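Local coordinates for protein alpha-1,3-glucanase (Streptomyces thermodiastaticus, PDB 7C7D) that hydrolyses alpha-1,3-glucan, acting as a thermostable glycosidase of family GH87 that joins a beta-sandwich-like domain to a right-handed parallel beta-helix, at residues 67-72 with 93-98; 118-123 with 141-146; 196-201 with 266-271. All coordinates share one frame; numbering follows the deposited sequence.

Contact 1: residues 67-72 with 93-98; sequences ATTTGT and VRLDAG
Thr69 lies against Val93, its hydroxyl passing alongside the CG1 methyl, with Thr69 OG1 3.3 Å from Val93 CG1. The same oxygen reaches toward Leu95, whose CD2 is 3.6 Å away. Thr69 OG1 stands anti to the backbone N (chi1 -170°), and from there it also accepts from Gly71 N, 2.9 Å from Thr69 OG1. This closes an ST turn, and a further bond to Arg100 O holds the hydroxyl. After the turn, Thr72 and Arg94 form an antiparallel hydrogen-bonded pair: Thr72 N to Arg94 O is 2.9 Å, and Arg94 N to Thr72 O is 2.8 Å. The threonine side chain lies alongside the arginine, Thr72 CB over one guanidinium face and CG2 3.8 Å from Arg94 NH2. One water receives the proton of Thr72 OG1 and donates to Arg94 O. At Gly71, CA packs 4.0 Å from Leu95 CD2, and a beta carbon there would collide with that methyl and with Arg94 O. The turn takes the chain from strand 68-69, paired with strand 100-104, into strand 72-74, which pairs with strand 92-95; strand 92-95 pairs in turn with strand 188-196, near the calcium site.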
# COMPACT_ATOMS: atom_id res chain seq x y z
N ALA A 67 -4.23 -22.75 -6.24
CA ALA A 67 -4.64 -23.83 -5.37
C ALA A 67 -5.63 -24.73 -6.09
O ALA A 67 -6.04 -24.46 -7.22
CB ALA A 67 -5.21 -23.26 -4.07
N THR A 68 -5.99 -25.83 -5.44
CA THR A 68 -6.89 -26.81 -6.04
C THR A 68 -8.31 -26.47 -5.63
O THR A 68 -8.58 -26.28 -4.44
CB THR A 68 -6.51 -28.21 -5.56
OG1 THR A 68 -5.14 -28.45 -5.91
CG2 THR A 68 -7.40 -29.26 -6.22
N THR A 69 -9.21 -26.39 -6.60
CA THR A 69 -10.53 -25.82 -6.32
C THR A 69 -11.63 -26.53 -7.09
O THR A 69 -11.42 -27.11 -8.16
CB THR A 69 -10.58 -24.31 -6.64
OG1 THR A 69 -11.79 -23.75 -6.14
CG2 THR A 69 -10.52 -24.07 -8.13
N THR A 70 -12.84 -26.46 -6.52
CA THR A 70 -14.06 -26.85 -7.22
C THR A 70 -14.87 -25.63 -7.65
O THR A 70 -15.99 -25.79 -8.15
CB THR A 70 -14.90 -27.78 -6.35
OG1 THR A 70 -15.25 -27.13 -5.13
CG2 THR A 70 -14.13 -29.07 -6.05
N GLY A 71 -14.34 -24.43 -7.44
CA GLY A 71 -14.97 -23.20 -7.90
C GLY A 71 -14.49 -22.81 -9.28
O GLY A 71 -13.94 -23.61 -10.04
N THR A 72 -14.70 -21.54 -9.61
CA THR A 72 -14.48 -21.02 -10.96
C THR A 72 -13.44 -19.92 -10.91
O THR A 72 -13.62 -18.92 -10.20
CB THR A 72 -15.79 -20.46 -11.53
OG1 THR A 72 -16.80 -21.48 -11.51
CG2 THR A 72 -15.58 -19.98 -12.97
N VAL A 93 -10.79 -16.92 -7.33
CA VAL A 93 -11.61 -18.13 -7.48
C VAL A 93 -12.97 -17.86 -6.85
O VAL A 93 -13.06 -17.60 -5.64
CB VAL A 93 -10.94 -19.36 -6.84
CG1 VAL A 93 -11.85 -20.56 -6.99
CG2 VAL A 93 -9.59 -19.63 -7.50
N ARG A 94 -14.02 -17.94 -7.66
CA ARG A 94 -15.38 -17.74 -7.18
C ARG A 94 -15.91 -19.07 -6.65
O ARG A 94 -15.94 -20.07 -7.39
CB ARG A 94 -16.28 -17.25 -8.31
CG ARG A 94 -17.71 -16.98 -7.87
CD ARG A 94 -18.52 -16.29 -8.95
NE ARG A 94 -18.79 -17.17 -10.08
CZ ARG A 94 -18.34 -16.97 -11.32
NH1 ARG A 94 -17.60 -15.90 -11.60
NH2 ARG A 94 -18.64 -17.83 -12.28
N LEU A 95 -16.30 -19.09 -5.39
CA LEU A 95 -16.85 -20.28 -4.75
C LEU A 95 -18.34 -20.05 -4.54
O LEU A 95 -18.73 -19.25 -3.69
CB LEU A 95 -16.18 -20.52 -3.40
CG LEU A 95 -14.66 -20.66 -3.37
CD1 LEU A 95 -14.20 -20.85 -1.94
CD2 LEU A 95 -14.21 -21.82 -4.24
N ASP A 96 -19.16 -20.75 -5.31
CA ASP A 96 -20.54 -20.90 -4.89
C ASP A 96 -20.56 -21.61 -3.55
O ASP A 96 -19.63 -22.38 -3.20
CB ASP A 96 -21.30 -21.80 -5.85
CG ASP A 96 -21.70 -21.09 -7.13
OD1 ASP A 96 -21.79 -19.86 -7.14
OD2 ASP A 96 -21.92 -21.80 -8.15
N ALA A 97 -21.64 -21.43 -2.79
CA ALA A 97 -21.95 -22.52 -1.90
C ALA A 97 -21.98 -23.75 -2.81
O ALA A 97 -22.97 -24.02 -3.48
CB ALA A 97 -23.32 -22.26 -1.19
N GLY A 98 -20.81 -24.32 -3.02
CA GLY A 98 -20.66 -25.70 -3.42
C GLY A 98 -19.32 -26.15 -2.97
O GLY A 98 -19.12 -27.29 -2.58
O HOH W 1 -17.22 -28.68 -4.05
O HOH W 2 -18.10 -21.17 -9.00

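Contact 2: residues 118-123 with 141-146; sequences VPDGQS and VTSKYS
One backbone oxygen, Gln122 O, takes both hydrogen bonds that Ser143 can offer, from the amide and from the hydroxyl. Ser143 N lies nearly along the C=O axis at 3.2 Å from Gln122 O, although its N-H is bent to 140°. Ser143 OG approaches the same Gln122 O in the carbonyl plane, on a lone pair, at 2.8 Å. The hydroxyl can do this because it sits between its own backbone N and carbonyl carbon (chi1 58°), which directs it into the type II turn from Pro119 to Gln122. Within that turn Gly121 N gives Ser143 OG a weak bond of 3.0 Å, its angle only 125°. Val118 CG2 packs on the peptide joining Thr142 to Ser143, 3.4 Å from Thr142 C, while Val118 CG1 lies 4.0 Å from Val141 CB. Ser123 and Thr142 form an antiparallel non-hydrogen-bonded pair, with Ser123 CB 3.7 Å from Thr142 OG1. The turn connecting strands 109-117 and 123-130 thus packs on the end of strand 133-142, an edge of the five-stranded antiparallel sheet. Thr142 OG1 accepts from Lys144 N in an ST turn, and Lys144 makes a salt bridge to Glu296 of the beta-helix. With its proton spent on Gln122 O, the Ser143 hydroxyl is left as an acceptor toward Gly121, so one buried serine probably fixes the turn through its amide N and its hydroxyl.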
# COMPACT_ATOMS: atom_id res chain seq x y z
N VAL A 118 -17.32 -10.60 -1.34
CA VAL A 118 -18.68 -11.15 -1.43
C VAL A 118 -19.56 -10.10 -2.05
O VAL A 118 -19.21 -8.90 -2.06
CB VAL A 118 -19.21 -11.61 -0.05
CG1 VAL A 118 -18.35 -12.72 0.53
CG2 VAL A 118 -19.36 -10.43 0.90
N PRO A 119 -20.72 -10.48 -2.58
CA PRO A 119 -21.56 -9.50 -3.27
C PRO A 119 -22.02 -8.39 -2.34
O PRO A 119 -22.26 -8.59 -1.15
CB PRO A 119 -22.75 -10.34 -3.77
CG PRO A 119 -22.18 -11.71 -3.91
CD PRO A 119 -21.24 -11.85 -2.74
N ASP A 120 -22.13 -7.19 -2.91
CA ASP A 120 -22.50 -6.02 -2.12
C ASP A 120 -23.86 -6.23 -1.48
O ASP A 120 -24.80 -6.69 -2.13
CB ASP A 120 -22.52 -4.78 -3.01
CG ASP A 120 -22.41 -3.50 -2.22
OD1 ASP A 120 -22.22 -3.57 -0.99
OD2 ASP A 120 -22.51 -2.42 -2.83
N GLY A 121 -23.96 -5.91 -0.19
CA GLY A 121 -25.16 -6.13 0.58
C GLY A 121 -25.21 -7.44 1.33
O GLY A 121 -26.08 -7.61 2.19
N GLN A 122 -24.29 -8.36 1.06
CA GLN A 122 -24.34 -9.69 1.64
C GLN A 122 -23.18 -9.92 2.58
O GLN A 122 -22.17 -9.20 2.58
CB GLN A 122 -24.35 -10.76 0.54
CG GLN A 122 -25.54 -10.66 -0.38
CD GLN A 122 -25.49 -11.67 -1.50
OE1 GLN A 122 -24.56 -12.47 -1.57
NE2 GLN A 122 -26.49 -11.65 -2.37
N SER A 123 -23.33 -10.95 3.40
CA SER A 123 -22.30 -11.35 4.35
C SER A 123 -22.53 -12.80 4.72
O SER A 123 -23.59 -13.37 4.43
CB SER A 123 -22.30 -10.46 5.59
OG SER A 123 -23.53 -10.59 6.28
N VAL A 141 -16.95 -13.19 6.57
CA VAL A 141 -16.81 -12.53 5.28
C VAL A 141 -17.97 -11.56 5.10
O VAL A 141 -19.12 -11.88 5.41
CB VAL A 141 -16.72 -13.52 4.11
CG1 VAL A 141 -15.38 -14.25 4.12
CG2 VAL A 141 -17.86 -14.52 4.15
N THR A 142 -17.66 -10.36 4.62
CA THR A 142 -18.69 -9.34 4.49
C THR A 142 -18.34 -8.38 3.37
O THR A 142 -17.19 -8.27 2.93
CB THR A 142 -18.88 -8.57 5.81
OG1 THR A 142 -19.95 -7.63 5.65
CG2 THR A 142 -17.60 -7.82 6.19
N SER A 143 -19.38 -7.68 2.91
CA SER A 143 -19.26 -6.58 1.96
C SER A 143 -19.31 -5.22 2.65
O SER A 143 -19.20 -4.19 1.97
CB SER A 143 -20.37 -6.66 0.91
OG SER A 143 -21.65 -6.64 1.53
N LYS A 144 -19.43 -5.20 3.98
CA LYS A 144 -19.65 -3.96 4.71
C LYS A 144 -18.55 -2.94 4.44
O LYS A 144 -18.83 -1.74 4.32
CB LYS A 144 -19.74 -4.26 6.21
CG LYS A 144 -19.75 -3.01 7.08
CD LYS A 144 -19.84 -3.35 8.55
CE LYS A 144 -19.91 -2.07 9.37
NZ LYS A 144 -19.99 -2.33 10.83
N TYR A 145 -17.30 -3.38 4.35
CA TYR A 145 -16.16 -2.49 4.21
C TYR A 145 -15.75 -2.28 2.76
O TYR A 145 -14.73 -1.64 2.50
CB TYR A 145 -14.97 -3.00 5.03
CG TYR A 145 -15.38 -3.35 6.44
CD1 TYR A 145 -15.60 -2.36 7.38
CD2 TYR A 145 -15.56 -4.67 6.82
CE1 TYR A 145 -15.98 -2.67 8.67
CE2 TYR A 145 -15.95 -4.99 8.11
CZ TYR A 145 -16.16 -3.99 9.02
OH TYR A 145 -16.54 -4.32 10.30
N SER A 146 -16.53 -2.81 1.82
CA SER A 146 -16.19 -2.86 0.41
C SER A 146 -17.21 -2.06 -0.39
O SER A 146 -18.24 -1.61 0.13
CB SER A 146 -16.16 -4.31 -0.08
OG SER A 146 -15.17 -5.06 0.62
O HOH W 3 -16.52 -7.92 -0.13

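Contact 3: residues 196-201 with 266-271; sequences EQVSAA and SWYSVV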
# COMPACT_ATOMS: atom_id res chain seq x y z
N GLU A 196 0.80 -17.35 8.18
CA GLU A 196 1.69 -16.63 9.08
C GLU A 196 1.94 -17.43 10.35
O GLU A 196 1.05 -18.11 10.86
CB GLU A 196 1.09 -15.27 9.48
CG GLU A 196 2.05 -14.40 10.30
CD GLU A 196 1.58 -12.96 10.45
OE1 GLU A 196 0.61 -12.56 9.77
OE2 GLU A 196 2.21 -12.22 11.25
N GLN A 197 3.17 -17.34 10.86
CA GLN A 197 3.52 -17.84 12.18
C GLN A 197 3.44 -16.68 13.16
O GLN A 197 4.29 -15.78 13.14
CB GLN A 197 4.93 -18.43 12.18
CG GLN A 197 5.30 -19.08 13.49
CD GLN A 197 4.41 -20.27 13.82
OE1 GLN A 197 4.09 -20.52 14.98
NE2 GLN A 197 4.01 -21.01 12.79
N VAL A 198 2.41 -16.69 14.00
CA VAL A 198 2.19 -15.65 15.00
C VAL A 198 2.66 -16.18 16.34
O VAL A 198 2.28 -17.29 16.75
CB VAL A 198 0.71 -15.23 15.05
CG1 VAL A 198 0.46 -14.29 16.22
CG2 VAL A 198 0.31 -14.58 13.74
N SER A 199 3.48 -15.40 17.03
CA SER A 199 3.97 -15.77 18.34
C SER A 199 2.82 -15.84 19.34
O SER A 199 1.77 -15.21 19.16
CB SER A 199 4.98 -14.73 18.83
OG SER A 199 6.24 -14.95 18.24
N ALA A 200 3.02 -16.60 20.41
CA ALA A 200 2.07 -16.59 21.51
C ALA A 200 1.97 -15.18 22.09
O ALA A 200 2.87 -14.35 21.94
CB ALA A 200 2.50 -17.59 22.59
N ALA A 201 0.85 -14.92 22.75
CA ALA A 201 0.64 -13.62 23.37
C ALA A 201 1.77 -13.32 24.35
O ALA A 201 2.15 -14.17 25.15
CB ALA A 201 -0.71 -13.60 24.09
N SER A 266 -0.49 -8.06 17.81
CA SER A 266 -1.61 -7.51 17.06
C SER A 266 -2.72 -8.52 16.78
O SER A 266 -3.78 -8.12 16.29
CB SER A 266 -1.11 -6.90 15.75
OG SER A 266 -0.60 -7.93 14.92
N TRP A 267 -2.51 -9.80 17.06
CA TRP A 267 -3.57 -10.78 16.97
C TRP A 267 -4.29 -11.00 18.29
O TRP A 267 -5.26 -11.76 18.34
CB TRP A 267 -3.04 -12.12 16.43
CG TRP A 267 -2.59 -12.03 14.99
CD1 TRP A 267 -1.55 -11.29 14.50
CD2 TRP A 267 -3.18 -12.69 13.87
NE1 TRP A 267 -1.46 -11.46 13.14
CE2 TRP A 267 -2.44 -12.31 12.73
CE3 TRP A 267 -4.26 -13.57 13.71
CZ2 TRP A 267 -2.74 -12.79 11.45
CZ3 TRP A 267 -4.56 -14.04 12.43
CH2 TRP A 267 -3.80 -13.65 11.32
N TYR A 268 -3.84 -10.34 19.36
CA TYR A 268 -4.39 -10.55 20.70
C TYR A 268 -4.95 -9.29 21.33
O TYR A 268 -6.01 -9.34 21.96
CB TYR A 268 -3.31 -11.13 21.62
CG TYR A 268 -2.69 -12.39 21.09
CD1 TYR A 268 -3.38 -13.59 21.10
CD2 TYR A 268 -1.41 -12.38 20.56
CE1 TYR A 268 -2.81 -14.75 20.60
CE2 TYR A 268 -0.83 -13.53 20.06
CZ TYR A 268 -1.54 -14.71 20.09
OH TYR A 268 -0.96 -15.85 19.58
N SER A 269 -4.25 -8.16 21.22
CA SER A 269 -4.69 -6.89 21.79
C SER A 269 -5.27 -6.06 20.67
O SER A 269 -4.53 -5.53 19.83
CB SER A 269 -3.51 -6.18 22.46
OG SER A 269 -2.90 -7.00 23.43
N VAL A 270 -6.59 -5.91 20.65
CA VAL A 270 -7.30 -5.36 19.50
C VAL A 270 -8.11 -4.15 19.94
O VAL A 270 -9.04 -4.27 20.75
CB VAL A 270 -8.20 -6.42 18.83
CG1 VAL A 270 -8.90 -5.81 17.63
CG2 VAL A 270 -7.37 -7.63 18.41
N VAL A 271 -7.75 -2.98 19.41
CA VAL A 271 -8.50 -1.74 19.62
C VAL A 271 -9.44 -1.56 18.44
O VAL A 271 -9.03 -1.67 17.27
CB VAL A 271 -7.54 -0.55 19.73
CG1 VAL A 271 -8.29 0.77 19.57
CG2 VAL A 271 -6.74 -0.60 21.03
O HOH W 4 1.05 -10.13 12.61
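The backbones of 196-201 and 266-271 stay well apart, 6.5 Å between the CA atoms of Ala201 and Tyr268 and 7.8 Å between those of Val198 and Trp267, and no bond joins main chain to main chain, so side chains span the gap. Val198 turns both methyls to the aromatic pair. Its CG2 lies over a face of the Trp267 indole, 3.7 Å from the centroid of the five-membered ring and 11° off the ring normal, a CH-pi contact. CG1, anti to the backbone N (chi1 172°), reaches both rings, 4.0 Å from Tyr268 OH and also near Trp267 CG. At the indole edge a water in the ring plane accepts from Trp267 NE1 and donates to Glu196 OE2. That carboxylate, turned 86° from the indole plane, also forms a salt bridge with Arg346. Here the linker that leaves strand 188-196 of the N-terminal domain runs past the loop entering strand 269-272 of the parallel beta-helix, the pectate lyase-like fold, so the contact belongs to the interface between the two domains. From strand 163-169, Leu168 touches both aromatic side chains, and Arg166 makes a cation-pi contact with Trp267. Further along the linker, Tyr268 is met in two ways. Ser199 O sits at its edge, in the ring plane, and accepts the phenol proton at 2.8 Å from Tyr268 OH. Ala201 CB sits over one ring face in a CH-pi contact, 3.8 Å from the ring centroid and nearly above its centre. Replacing the tyrosine by an alanine would probably leave Ser199 O without its phenol donor and open a gap beside the Ala201 methyl.

Overall arrangement
The three contacts come in sequence order without overlap. Contacts 1 and 2 lie within the N-terminal domain, their centres 18 Å apart and nearest atoms about 8 Å apart; both reach the five-stranded antiparallel sheet, through its outermost strands 68-69 and 133-142. Contact 3 lies about 30 Å from contact 1 and 25 Å from contact 2, centre to centre, and joins the N-terminal domain to the pectate lyase-like beta-helix, from the end of strand 188-196 to strand 269-272. Strand 188-196 also pairs with strand 92-95 of contact 1. The series therefore passes from joins within the N-terminal domain to its interface with the beta-helix, which the loop of contact 2 also reaches.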